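Local coordinates for protein probable enoyl-CoA hydratase/isomerase (PDB 3SWX) that probably acts on acyl-CoA thioesters as an enoyl-CoA hydratase or isomerase of the crotonase family, at residues E9-I13 and G23-P27; D125-E131 and V184-V190. One frame throughout, in Å; residues are numbered along the deposited sequence.

Interaction 1. Residues E9-I13 and G23-P27; sequences ETLRI and GLNRP
Leu11 and Arg12 pair with Leu24 and Gly23 at the open end of an antiparallel beta hairpin, the N-terminal hairpin of the crotonase-type sheet, made of strands 11-16 and 19-24. The register rests on Arg12 and Gly23, a hydrogen-bonded pair. Arg12 N gives its hydrogen to Gly23 O at 2.8 Å, nearly straight at 166° and in the carbonyl plane, and Gly23 N returns a bond to Arg12 O at 2.7 Å. Leu11 with Leu24 is the adjoining non-hydrogen-bonded pair, where Leu11 CA also makes a CA-H...O contact of 3.2 Å with Gly23 O. One residue further, where neither chain is strand any longer, Asn25 N still reaches Thr10 O at 2.7 Å, but the bond is bent to 138° and the donor is tilted 30° from the carbonyl plane.

On one face the two leucines lie side by side and point the same way, touching through Leu11 CD2 and Leu24 CD2 at 4.0 Å. Just past the strand, Asn25 points its CB at the other segment, 3.4 Å from Thr10 O, the same oxygen that its own backbone N uses. Past the strand ends, Thr10 CB and CG2 lie alongside the aliphatic part of Arg26, CB meeting Arg26 CG at 3.8 Å. The bent Arg26 chain ends with NH1 hydrogen-bonded to Ala32 O; Thr10 OG1 is held by Glu40 OE1.

Strand 11-16 is one of the two outermost strands of its sheet within the chain, while strand 56-61 lies beyond 19-24, its Leu59 touching Leu24. Arg12 NH1 forms a salt bridge with Glu62, just after that strand, and helix 35-50 covers the Leu11 face through Met37 and Glu40.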
loop_
_atom_site.group_PDB
_atom_site.type_symbol
_atom_site.label_atom_id
_atom_site.label_comp_id
_atom_site.label_asym_id
_atom_site.label_seq_id
_atom_site.Cartn_x
_atom_site.Cartn_y
_atom_site.Cartn_z
ATOM N N GLU B 9 36.948 -6.756 6.697
ATOM C CA GLU B 9 37.067 -8.022 7.424
ATOM C C GLU B 9 35.800 -8.871 7.349
ATOM O O GLU B 9 35.895 -10.091 7.320
ATOM C CB GLU B 9 37.390 -7.762 8.905
ATOM N N THR B 10 34.620 -8.230 7.370
ATOM C CA THR B 10 33.327 -8.936 7.465
ATOM C C THR B 10 32.446 -8.886 6.197
ATOM O O THR B 10 31.341 -9.423 6.195
ATOM C CB THR B 10 32.502 -8.382 8.648
ATOM O OG1 THR B 10 32.098 -7.021 8.382
ATOM C CG2 THR B 10 33.350 -8.426 9.941
ATOM N N LEU B 11 32.922 -8.248 5.133
ATOM C CA LEU B 11 32.200 -8.230 3.855
ATOM C C LEU B 11 33.061 -8.750 2.712
ATOM O O LEU B 11 34.253 -8.470 2.661
ATOM C CB LEU B 11 31.776 -6.812 3.487
ATOM C CG LEU B 11 31.068 -6.027 4.570
ATOM C CD1 LEU B 11 30.931 -4.568 4.126
ATOM C CD2 LEU B 11 29.740 -6.694 4.816
ATOM N N ARG B 12 32.427 -9.475 1.798
ATOM C CA ARG B 12 33.045 -9.883 0.576
ATOM C C ARG B 12 32.522 -8.977 -0.538
ATOM O O ARG B 12 31.321 -8.994 -0.857
ATOM C CB ARG B 12 32.701 -11.341 0.267
ATOM C CG ARG B 12 33.342 -11.844 -1.008
ATOM C CD ARG B 12 32.676 -13.113 -1.476
ATOM N NE ARG B 12 33.365 -13.674 -2.631
ATOM C CZ ARG B 12 33.013 -14.795 -3.250
ATOM N NH1 ARG B 12 31.971 -15.503 -2.835
ATOM N NH2 ARG B 12 33.700 -15.212 -4.300
ATOM N N ILE B 13 33.415 -8.194 -1.127
ATOM C CA ILE B 13 33.027 -7.241 -2.135
ATOM C C ILE B 13 33.610 -7.581 -3.504
ATOM O O ILE B 13 34.794 -7.896 -3.625
ATOM C CB ILE B 13 33.426 -5.806 -1.695
ATOM C CG1 ILE B 13 32.521 -5.384 -0.518
ATOM C CG2 ILE B 13 33.324 -4.830 -2.875
ATOM C CD1 ILE B 13 32.273 -3.914 -0.390
ATOM N N GLY B 23 28.737 -9.037 -0.114
ATOM C CA GLY B 23 28.339 -10.240 0.602
ATOM C C GLY B 23 28.617 -10.108 2.091
ATOM O O GLY B 23 29.752 -9.837 2.489
ATOM N N LEU B 24 27.577 -10.244 2.913
ATOM C CA LEU B 24 27.791 -10.363 4.346
ATOM C C LEU B 24 28.656 -11.596 4.531
ATOM O O LEU B 24 28.356 -12.673 3.998
ATOM C CB LEU B 24 26.477 -10.491 5.121
ATOM C CG LEU B 24 25.393 -9.411 4.910
ATOM C CD1 LEU B 24 24.170 -9.739 5.772
ATOM C CD2 LEU B 24 25.927 -7.980 5.191
ATOM N N ASN B 25 29.743 -11.460 5.268
ATOM C CA ASN B 25 30.719 -12.547 5.301
ATOM C C ASN B 25 31.191 -12.911 6.711
ATOM O O ASN B 25 32.384 -12.887 6.988
ATOM C CB ASN B 25 31.905 -12.214 4.361
ATOM C CG ASN B 25 32.800 -13.421 4.109
ATOM O OD1 ASN B 25 32.347 -14.558 4.212
ATOM N ND2 ASN B 25 34.065 -13.181 3.806
ATOM N N ARG B 26 30.254 -13.268 7.594
ATOM C CA ARG B 26 30.590 -13.880 8.898
ATOM C C ARG B 26 29.842 -15.204 9.013
ATOM O O ARG B 26 29.065 -15.427 9.955
ATOM C CB ARG B 26 30.236 -12.957 10.067
ATOM C CG ARG B 26 30.867 -11.562 9.967
ATOM C CD ARG B 26 30.537 -10.700 11.176
ATOM N NE ARG B 26 31.116 -11.262 12.397
ATOM C CZ ARG B 26 30.464 -11.509 13.537
ATOM N NH1 ARG B 26 29.165 -11.245 13.678
ATOM N NH2 ARG B 26 31.132 -12.033 14.563
ATOM N N PRO B 27 30.074 -16.098 8.041
ATOM C CA PRO B 27 29.238 -17.287 7.899
ATOM C C PRO B 27 29.252 -18.210 9.127
ATOM O O PRO B 27 28.218 -18.751 9.466
ATOM C CB PRO B 27 29.825 -17.979 6.658
ATOM C CG PRO B 27 31.235 -17.459 6.566
ATOM C CD PRO B 27 31.114 -16.039 7.001
#

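Interaction 2. Residues D125-E131 and V184-V190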
loop_
_atom_site.group_PDB
_atom_site.type_symbol
_atom_site.label_atom_id
_atom_site.label_comp_id
_atom_site.label_asym_id
_atom_site.label_seq_id
_atom_site.Cartn_x
_atom_site.Cartn_y
_atom_site.Cartn_z
ATOM N N ASP B 125 15.386 -1.634 -2.708
ATOM C CA ASP B 125 14.435 -1.333 -3.768
ATOM C C ASP B 125 13.844 -2.573 -4.398
ATOM O O ASP B 125 12.722 -2.534 -4.876
ATOM C CB ASP B 125 15.095 -0.440 -4.821
ATOM C CG ASP B 125 15.674 0.790 -4.212
ATOM O OD1 ASP B 125 14.889 1.538 -3.571
ATOM O OD2 ASP B 125 16.908 0.972 -4.304
ATOM N N ILE B 126 14.586 -3.674 -4.390
ATOM C CA ILE B 126 14.119 -4.928 -5.008
ATOM C C ILE B 126 14.662 -6.085 -4.198
ATOM O O ILE B 126 15.855 -6.100 -3.830
ATOM C CB ILE B 126 14.568 -5.091 -6.515
ATOM C CG1 ILE B 126 14.049 -3.950 -7.408
ATOM C CG2 ILE B 126 14.051 -6.434 -7.111
ATOM C CD1 ILE B 126 14.852 -3.782 -8.667
ATOM N N VAL B 127 13.793 -7.053 -3.902
ATOM C CA VAL B 127 14.161 -8.169 -3.037
ATOM C C VAL B 127 13.895 -9.458 -3.792
ATOM O O VAL B 127 12.783 -9.675 -4.307
ATOM C CB VAL B 127 13.392 -8.163 -1.684
ATOM C CG1 VAL B 127 13.747 -9.398 -0.821
ATOM C CG2 VAL B 127 13.662 -6.873 -0.898
ATOM N N ILE B 128 14.921 -10.299 -3.860
ATOM C CA ILE B 128 14.821 -11.600 -4.488
ATOM C C ILE B 128 15.094 -12.650 -3.429
ATOM O O ILE B 128 16.106 -12.556 -2.713
ATOM C CB ILE B 128 15.866 -11.774 -5.600
ATOM C CG1 ILE B 128 15.789 -10.623 -6.606
ATOM C CG2 ILE B 128 15.702 -13.159 -6.262
ATOM C CD1 ILE B 128 14.460 -10.528 -7.372
ATOM N N ALA B 129 14.214 -13.654 -3.364
ATOM C CA ALA B 129 14.377 -14.787 -2.457
ATOM C C ALA B 129 14.576 -16.111 -3.207
ATOM O O ALA B 129 13.964 -16.331 -4.262
ATOM C CB ALA B 129 13.153 -14.879 -1.532
ATOM N N ASP B 130 15.434 -17.000 -2.691
ATOM C CA ASP B 130 15.392 -18.373 -3.161
ATOM C C ASP B 130 14.278 -19.095 -2.392
ATOM O O ASP B 130 13.781 -18.588 -1.381
ATOM C CB ASP B 130 16.784 -19.085 -3.163
ATOM C CG ASP B 130 17.132 -19.793 -1.855
ATOM O OD1 ASP B 130 16.467 -19.581 -0.815
ATOM O OD2 ASP B 130 18.106 -20.577 -1.881
ATOM N N GLU B 131 13.886 -20.272 -2.881
ATOM C CA GLU B 131 12.740 -21.002 -2.313
ATOM C C GLU B 131 12.876 -21.402 -0.832
ATOM O O GLU B 131 11.872 -21.718 -0.179
ATOM C CB GLU B 131 12.384 -22.213 -3.193
ATOM C CG GLU B 131 13.540 -23.156 -3.488
ATOM C CD GLU B 131 13.205 -24.211 -4.550
ATOM O OE1 GLU B 131 12.010 -24.592 -4.656
ATOM O OE2 GLU B 131 14.147 -24.654 -5.263
ATOM N N VAL B 184 8.849 -9.573 -1.010
ATOM C CA VAL B 184 9.728 -10.273 -1.939
ATOM C C VAL B 184 9.156 -10.160 -3.347
ATOM O O VAL B 184 7.992 -10.492 -3.557
ATOM C CB VAL B 184 9.820 -11.764 -1.556
ATOM C CG1 VAL B 184 10.417 -12.602 -2.723
ATOM C CG2 VAL B 184 10.640 -11.924 -0.291
ATOM N N GLN B 185 9.964 -9.720 -4.306
ATOM C CA GLN B 185 9.475 -9.483 -5.672
ATOM C C GLN B 185 9.478 -10.747 -6.504
ATOM O O GLN B 185 8.694 -10.890 -7.427
ATOM C CB GLN B 185 10.295 -8.413 -6.397
ATOM C CG GLN B 185 9.883 -6.994 -6.056
ATOM C CD GLN B 185 9.925 -6.720 -4.570
ATOM O OE1 GLN B 185 11.003 -6.531 -3.987
ATOM N NE2 GLN B 185 8.748 -6.692 -3.942
ATOM N N GLU B 186 10.364 -11.673 -6.184
ATOM C CA GLU B 186 10.465 -12.882 -6.974
ATOM C C GLU B 186 11.129 -13.969 -6.147
ATOM O O GLU B 186 12.065 -13.703 -5.376
ATOM C CB GLU B 186 11.247 -12.602 -8.265
ATOM C CG GLU B 186 11.283 -13.791 -9.210
ATOM C CD GLU B 186 12.088 -13.545 -10.484
ATOM O OE1 GLU B 186 12.515 -12.377 -10.752
ATOM O OE2 GLU B 186 12.288 -14.554 -11.213
ATOM N N ILE B 187 10.591 -15.181 -6.289
ATOM C CA ILE B 187 11.140 -16.364 -5.690
ATOM C C ILE B 187 11.753 -17.240 -6.791
ATOM O O ILE B 187 11.097 -17.549 -7.788
ATOM C CB ILE B 187 10.070 -17.196 -4.978
ATOM C CG1 ILE B 187 9.292 -16.367 -3.946
ATOM C CG2 ILE B 187 10.714 -18.432 -4.300
ATOM C CD1 ILE B 187 8.030 -17.076 -3.486
ATOM N N VAL B 188 12.997 -17.657 -6.570
ATOM C CA VAL B 188 13.746 -18.457 -7.534
ATOM C C VAL B 188 14.247 -19.752 -6.888
ATOM O O VAL B 188 14.190 -19.897 -5.656
ATOM C CB VAL B 188 14.942 -17.659 -8.068
ATOM C CG1 VAL B 188 14.452 -16.393 -8.802
ATOM C CG2 VAL B 188 15.919 -17.303 -6.928
ATOM N N PRO B 189 14.727 -20.707 -7.717
ATOM C CA PRO B 189 15.208 -21.977 -7.169
ATOM C C PRO B 189 16.401 -21.833 -6.231
ATOM O O PRO B 189 17.125 -20.830 -6.284
ATOM C CB PRO B 189 15.587 -22.780 -8.422
ATOM C CG PRO B 189 14.642 -22.246 -9.484
ATOM C CD PRO B 189 14.625 -20.757 -9.187
ATOM N N VAL B 190 16.587 -22.846 -5.380
ATOM C CA VAL B 190 17.627 -22.856 -4.354
ATOM C C VAL B 190 18.970 -22.372 -4.907
ATOM O O VAL B 190 19.421 -22.838 -5.929
ATOM C CB VAL B 190 17.762 -24.274 -3.687
ATOM C CG1 VAL B 190 17.663 -25.354 -4.717
ATOM C CG2 VAL B 190 19.071 -24.397 -2.901
#
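Val127 and Ala129 exchange hydrogen bonds with Gln185, Glu186 and Val188 where strand 126-130 runs parallel to strand 186-188 and the residue before it; the strand axes approach to 4.6 Å. At the first end a side chain stands in for backbone: Val127 N donates to Gln185 OE1 at 2.8 Å, while Val127 O accepts from Gln185 N, also at 2.8 Å. The turn at chi2 (56°) folds the Gln185 amide back to this donor, so main chain and side chain of one residue satisfy both polar atoms of Val127. Its NE2 is hydrogen-bonded to Asn162 OD1 of the second subunit.

Regular pairing follows. Ala129 N meets Glu186 O at 2.9 Å, almost straight at 169°, and Ala129 O receives Val188 N at 2.8 Å. Val188 O then takes Glu131 N, a weak bond bent to 122°. Beyond it, Val190 N is satisfied by Glu131 OE2 at 3.0 Å, approaching on the anti side of the carboxylate. Asp130 turns its own carboxylate to Thr132 OG1 and Gly191 N, gripping the chain just past both segments.

The apolar contacts divide between two faces. Ala129 CB meets Val184 CG1 at 3.8 Å, whereas Ile128 CG2 and Val188 CG2 share the other face.

Strand 126-130 also bonds to strand 105-109 through Val107 and Val109, leaving 186-188 outermost within the chain. Helix 193-205 packs on Ile128 and Val188, and helix 175-180 on Val184 and Ile187.

In the fold
From the N terminus, residues 9-13 are met again at 23-27, so interaction 1 closes a short hairpin, with nine residues between its segments, seven of them in strand. The chain then builds strands 56-61 and 105-109 before interaction 2 opens at 125-131; that contact closes at 184-190 after 52 residues, 23 of them helical. The two loops stand in series, neither nested nor crossed. Both contacts belong to the same six-stranded mixed sheet, pairing its first two strands in interaction 1 and its last two in interaction 2. Their centres are 20 Å apart and their nearest atoms about 12 Å, with strands 56-61 and 105-109 between.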